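Local coordinates for protein histone-lysine N-methyltransferase family member SUVH9 (Arabidopsis thaliana, PDB 4NJ5) that takes part in RNA-directed DNA methylation and gene silencing, probably binding methylated DNA and recruiting RNA polymerase V, while lacking histone methyltransferase activity of its own, at residues C388-A400 with D446-C459. Sequence-based numbering, arbitrary orientation.
Sequences CEYAGVALTREQA and DFAMDVSKMRNVAC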
loop_
_atom_site.group_PDB
_atom_site.type_symbol
_atom_site.label_atom_id
_atom_site.label_comp_id
_atom_site.label_asym_id
_atom_site.label_seq_id
_atom_site.Cartn_x
_atom_site.Cartn_y
_atom_site.Cartn_z
ATOM N N CYS A 388 4.479 -11.843 2.819
ATOM C CA CYS A 388 4.693 -13.191 3.316
ATOM C C CYS A 388 5.456 -13.986 2.273
ATOM O O CYS A 388 5.607 -13.547 1.130
ATOM C CB CYS A 388 3.357 -13.879 3.566
ATOM S SG CYS A 388 2.398 -14.096 2.052
ATOM N N GLU A 389 5.924 -15.163 2.673
ATOM C CA GLU A 389 6.549 -16.100 1.755
ATOM C C GLU A 389 5.452 -16.802 0.960
ATOM O O GLU A 389 4.304 -16.872 1.404
ATOM C CB GLU A 389 7.371 -17.124 2.552
ATOM C CG GLU A 389 8.189 -18.101 1.717
ATOM C CD GLU A 389 9.111 -18.976 2.562
ATOM O OE1 GLU A 389 9.299 -18.663 3.758
ATOM O OE2 GLU A 389 9.649 -19.976 2.032
ATOM N N TYR A 390 5.800 -17.293 -0.226
ATOM C CA TYR A 390 4.938 -18.218 -0.955
ATOM C C TYR A 390 5.422 -19.632 -0.642
ATOM O O TYR A 390 6.350 -20.128 -1.279
ATOM C CB TYR A 390 4.989 -17.948 -2.464
ATOM C CG TYR A 390 4.072 -18.847 -3.263
ATOM C CD1 TYR A 390 4.513 -20.073 -3.746
ATOM C CD2 TYR A 390 2.757 -18.474 -3.521
ATOM C CE1 TYR A 390 3.674 -20.905 -4.466
ATOM C CE2 TYR A 390 1.909 -19.297 -4.238
ATOM C CZ TYR A 390 2.372 -20.513 -4.709
ATOM O OH TYR A 390 1.533 -21.337 -5.429
ATOM N N ALA A 391 4.801 -20.275 0.343
ATOM C CA ALA A 391 5.323 -21.529 0.892
ATOM C C ALA A 391 4.673 -22.804 0.347
ATOM O O ALA A 391 3.456 -22.979 0.414
ATOM C CB ALA A 391 5.260 -21.510 2.418
ATOM N N GLY A 392 5.506 -23.697 -0.177
ATOM C CA GLY A 392 5.056 -24.989 -0.660
ATOM C C GLY A 392 6.148 -26.022 -0.475
ATOM O O GLY A 392 7.130 -25.774 0.231
ATOM N N VAL A 393 5.984 -27.182 -1.099
ATOM C CA VAL A 393 6.996 -28.230 -1.027
ATOM C C VAL A 393 7.858 -28.201 -2.285
ATOM O O VAL A 393 7.375 -28.476 -3.379
ATOM C CB VAL A 393 6.353 -29.621 -0.851
ATOM C CG1 VAL A 393 7.421 -30.708 -0.793
ATOM C CG2 VAL A 393 5.484 -29.648 0.397
ATOM N N ALA A 394 9.132 -27.858 -2.125
ATOM C CA ALA A 394 10.039 -27.724 -3.262
ATOM C C ALA A 394 10.570 -29.067 -3.745
ATOM O O ALA A 394 10.897 -29.943 -2.945
ATOM C CB ALA A 394 11.192 -26.787 -2.921
ATOM N N LEU A 395 10.654 -29.215 -5.063
ATOM C CA LEU A 395 11.112 -30.456 -5.673
ATOM C C LEU A 395 12.374 -30.270 -6.505
ATOM O O LEU A 395 12.646 -29.181 -7.024
ATOM C CB LEU A 395 10.031 -31.055 -6.575
ATOM C CG LEU A 395 8.733 -31.623 -5.998
ATOM C CD1 LEU A 395 8.911 -32.043 -4.551
ATOM C CD2 LEU A 395 7.602 -30.622 -6.133
ATOM N N THR A 396 13.134 -31.353 -6.629
ATOM C CA THR A 396 14.213 -31.437 -7.601
ATOM C C THR A 396 13.581 -31.712 -8.957
ATOM O O THR A 396 12.366 -31.865 -9.049
ATOM C CB THR A 396 15.158 -32.607 -7.278
ATOM O OG1 THR A 396 14.400 -33.818 -7.169
ATOM C CG2 THR A 396 15.876 -32.361 -5.961
ATOM N N ARG A 397 14.388 -31.795 -10.008
ATOM C CA ARG A 397 13.851 -32.130 -11.321
ATOM C C ARG A 397 13.341 -33.572 -11.400
ATOM O O ARG A 397 12.346 -33.833 -12.062
ATOM C CB ARG A 397 14.869 -31.814 -12.423
ATOM C CG ARG A 397 14.365 -32.116 -13.831
ATOM C CD ARG A 397 14.924 -31.146 -14.860
ATOM N NE ARG A 397 14.481 -29.777 -14.603
ATOM C CZ ARG A 397 14.202 -28.882 -15.546
ATOM N NH1 ARG A 397 14.315 -29.202 -16.827
ATOM N NH2 ARG A 397 13.805 -27.665 -15.205
ATOM N N GLU A 398 14.013 -34.498 -10.720
ATOM C CA GLU A 398 13.577 -35.901 -10.684
ATOM C C GLU A 398 12.222 -36.058 -9.978
ATOM O O GLU A 398 11.313 -36.715 -10.495
ATOM C CB GLU A 398 14.649 -36.805 -10.032
ATOM C CG GLU A 398 15.022 -36.367 -8.602
ATOM C CD GLU A 398 16.055 -37.257 -7.920
ATOM O OE1 GLU A 398 16.380 -38.349 -8.449
ATOM O OE2 GLU A 398 16.541 -36.859 -6.836
ATOM N N GLN A 399 12.094 -35.445 -8.804
ATOM C CA GLN A 399 10.895 -35.574 -7.988
ATOM C C GLN A 399 9.717 -34.936 -8.705
ATOM O O GLN A 399 8.613 -35.502 -8.770
ATOM C CB GLN A 399 11.102 -34.895 -6.629
ATOM C CG GLN A 399 12.203 -35.508 -5.768
ATOM C CD GLN A 399 12.766 -34.535 -4.734
ATOM O OE1 GLN A 399 12.506 -33.332 -4.785
ATOM N NE2 GLN A 399 13.547 -35.059 -3.795
ATOM N N ALA A 400 9.974 -33.746 -9.242
ATOM C CA ALA A 400 8.992 -32.998 -10.007
ATOM C C ALA A 400 8.535 -33.825 -11.187
ATOM O O ALA A 400 7.348 -33.933 -11.441
ATOM C CB ALA A 400 9.574 -31.684 -10.483
ATOM N N ASP A 446 14.551 -22.795 -11.709
ATOM C CA ASP A 446 13.908 -23.849 -12.496
ATOM C C ASP A 446 13.204 -24.927 -11.676
ATOM O O ASP A 446 12.658 -25.874 -12.244
ATOM C CB ASP A 446 14.892 -24.492 -13.482
ATOM C CG ASP A 446 16.124 -25.081 -12.804
ATOM O OD1 ASP A 446 16.051 -25.474 -11.624
ATOM O OD2 ASP A 446 17.176 -25.156 -13.472
ATOM N N PHE A 447 13.208 -24.794 -10.353
ATOM C CA PHE A 447 12.571 -25.814 -9.523
ATOM C C PHE A 447 11.048 -25.680 -9.493
ATOM O O PHE A 447 10.491 -24.645 -9.855
ATOM C CB PHE A 447 13.155 -25.842 -8.101
ATOM C CG PHE A 447 12.700 -24.709 -7.220
ATOM C CD1 PHE A 447 13.450 -23.548 -7.117
ATOM C CD2 PHE A 447 11.543 -24.822 -6.461
ATOM C CE1 PHE A 447 13.041 -22.516 -6.296
ATOM C CE2 PHE A 447 11.130 -23.791 -5.642
ATOM C CZ PHE A 447 11.879 -22.639 -5.559
ATOM N N ALA A 448 10.381 -26.741 -9.061
ATOM C CA ALA A 448 8.928 -26.748 -9.010
ATOM C C ALA A 448 8.448 -26.883 -7.579
ATOM O O ALA A 448 9.178 -27.350 -6.710
ATOM C CB ALA A 448 8.371 -27.875 -9.867
ATOM N N MET A 449 7.211 -26.468 -7.342
ATOM C CA MET A 449 6.620 -26.540 -6.020
ATOM C C MET A 449 5.294 -27.271 -6.077
ATOM O O MET A 449 4.477 -27.037 -6.972
ATOM C CB MET A 449 6.393 -25.135 -5.460
ATOM C CG MET A 449 7.640 -24.284 -5.411
ATOM S SD MET A 449 7.337 -22.654 -4.712
ATOM C CE MET A 449 6.836 -23.089 -3.054
ATOM N N ASP A 450 5.083 -28.159 -5.119
ATOM C CA ASP A 450 3.781 -28.770 -4.937
ATOM C C ASP A 450 3.085 -28.049 -3.787
ATOM O O ASP A 450 3.669 -27.874 -2.715
ATOM C CB ASP A 450 3.925 -30.260 -4.631
ATOM C CG ASP A 450 2.594 -30.975 -4.596
ATOM O OD1 ASP A 450 2.293 -31.728 -5.546
ATOM O OD2 ASP A 450 1.842 -30.782 -3.621
ATOM N N VAL A 451 1.850 -27.619 -4.024
ATOM C CA VAL A 451 1.051 -26.963 -2.996
ATOM C C VAL A 451 -0.307 -27.637 -2.839
ATOM O O VAL A 451 -1.278 -27.009 -2.420
ATOM C CB VAL A 451 0.842 -25.460 -3.301
ATOM C CG1 VAL A 451 2.159 -24.706 -3.205
ATOM C CG2 VAL A 451 0.207 -25.271 -4.674
ATOM N N SER A 452 -0.371 -28.921 -3.167
ATOM C CA SER A 452 -1.624 -29.664 -3.111
ATOM C C SER A 452 -1.855 -30.304 -1.744
ATOM O O SER A 452 -2.955 -30.760 -1.447
ATOM C CB SER A 452 -1.638 -30.747 -4.191
ATOM O OG SER A 452 -0.629 -31.715 -3.950
ATOM N N LYS A 453 -0.812 -30.342 -0.921
ATOM C CA LYS A 453 -0.876 -31.006 0.375
ATOM C C LYS A 453 -0.490 -30.069 1.505
ATOM O O LYS A 453 -1.204 -29.945 2.494
ATOM C CB LYS A 453 0.037 -32.239 0.376
ATOM C CG LYS A 453 -0.376 -33.335 -0.585
ATOM C CD LYS A 453 0.592 -34.510 -0.536
ATOM C CE LYS A 453 0.128 -35.654 -1.424
ATOM N NZ LYS A 453 -1.224 -36.135 -1.034
ATOM N N MET A 454 0.653 -29.418 1.344
ATOM C CA MET A 454 1.162 -28.493 2.342
ATOM C C MET A 454 1.384 -27.125 1.709
ATOM O O MET A 454 2.023 -27.014 0.659
ATOM C CB MET A 454 2.453 -29.036 2.961
ATOM C CG MET A 454 2.236 -30.344 3.724
ATOM S SD MET A 454 3.690 -31.406 3.832
ATOM C CE MET A 454 4.764 -30.410 4.864
ATOM N N ARG A 455 0.835 -26.093 2.345
ATOM C CA ARG A 455 0.834 -24.743 1.796
ATOM C C ARG A 455 0.513 -23.732 2.889
ATOM O O ARG A 455 -0.013 -24.093 3.943
ATOM C CB ARG A 455 -0.227 -24.633 0.705
ATOM C CG ARG A 455 -1.574 -25.186 1.140
ATOM C CD ARG A 455 -2.712 -24.590 0.349
ATOM N NE ARG A 455 -2.712 -25.015 -1.046
ATOM C CZ ARG A 455 -3.407 -24.406 -2.001
ATOM N NH1 ARG A 455 -4.141 -23.340 -1.707
ATOM N NH2 ARG A 455 -3.361 -24.853 -3.247
ATOM N N ASN A 456 0.826 -22.465 2.628
ATOM C CA ASN A 456 0.473 -21.372 3.529
ATOM C C ASN A 456 -0.600 -20.481 2.907
ATOM O O ASN A 456 -1.156 -20.807 1.856
ATOM C CB ASN A 456 1.701 -20.529 3.863
ATOM C CG ASN A 456 2.164 -19.676 2.688
ATOM O OD1 ASN A 456 2.027 -20.064 1.526
ATOM N ND2 ASN A 456 2.719 -18.508 2.991
ATOM N N VAL A 457 -0.867 -19.350 3.554
ATOM C CA VAL A 457 -1.908 -18.420 3.119
ATOM C C VAL A 457 -1.702 -17.962 1.672
ATOM O O VAL A 457 -2.656 -17.885 0.889
ATOM C CB VAL A 457 -1.999 -17.195 4.076
ATOM C CG1 VAL A 457 -0.635 -16.517 4.233
ATOM C CG2 VAL A 457 -3.055 -16.204 3.604
ATOM N N ALA A 458 -0.444 -17.706 1.319
ATOM C CA ALA A 458 -0.082 -17.153 0.016
ATOM C C ALA A 458 -0.523 -18.021 -1.161
ATOM O O ALA A 458 -0.651 -17.536 -2.283
ATOM C CB ALA A 458 1.419 -16.903 -0.049
ATOM N N CYS A 459 -0.752 -19.305 -0.902
ATOM C CA CYS A 459 -1.116 -20.230 -1.964
ATOM C C CYS A 459 -2.583 -20.103 -2.350
ATOM O O CYS A 459 -3.034 -20.721 -3.313
ATOM C CB CYS A 459 -0.775 -21.665 -1.567
ATOM S SG CYS A 459 1.003 -21.951 -1.378
HETATM O O HOH W 1 -1.054 -20.887 -5.624
#
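Asn456 ND2 donates to Glu389 O over 2.8 Å, with Glu389 O close to the plane of the Asn456 amide but the nitrogen standing above the plane of the carbonyl. The other end of the same amide, Asn456 OD1, accepts Ala391 N at 3.0 Å, so one side chain spans two peptide groups of 388-400 and its flip is fixed. Its CG sits between backbone N and carbonyl carbon (chi1 72°), which turns the amide back onto the Ala391 methyl. Tyr390 lies between the two arms of 446-459. Cys459 SG rests over one face of its ring, 4.1 Å from the centroid, while Met449 SD lies at the edge, in the ring plane, a Met-aromatic contact. A bend at chi3 (63°) carries Met449 CE to the Tyr390–Gly392 backbone. Beyond the ring, a water bonded to Tyr390 OH (2.6 Å) donates to Cys459 O. Past Gly392 the chains pair as antiparallel strands: Val393 and Asp450 exchange two nearly straight backbone bonds, and Leu395 N donates to Ala448 O at 2.9 Å. Leu395 CD2 packs along this backbone near Asp450 CB. Asp450 OD2 accepts Ser452 N, closing an Asx turn, and also Ser452 OG. Within the SET domain, the single Asn456 amide thus does for the irregular backbone at Glu389–Ala391 what strand pairing does for Val393–Leu395, giving its polar groups partners across the contact.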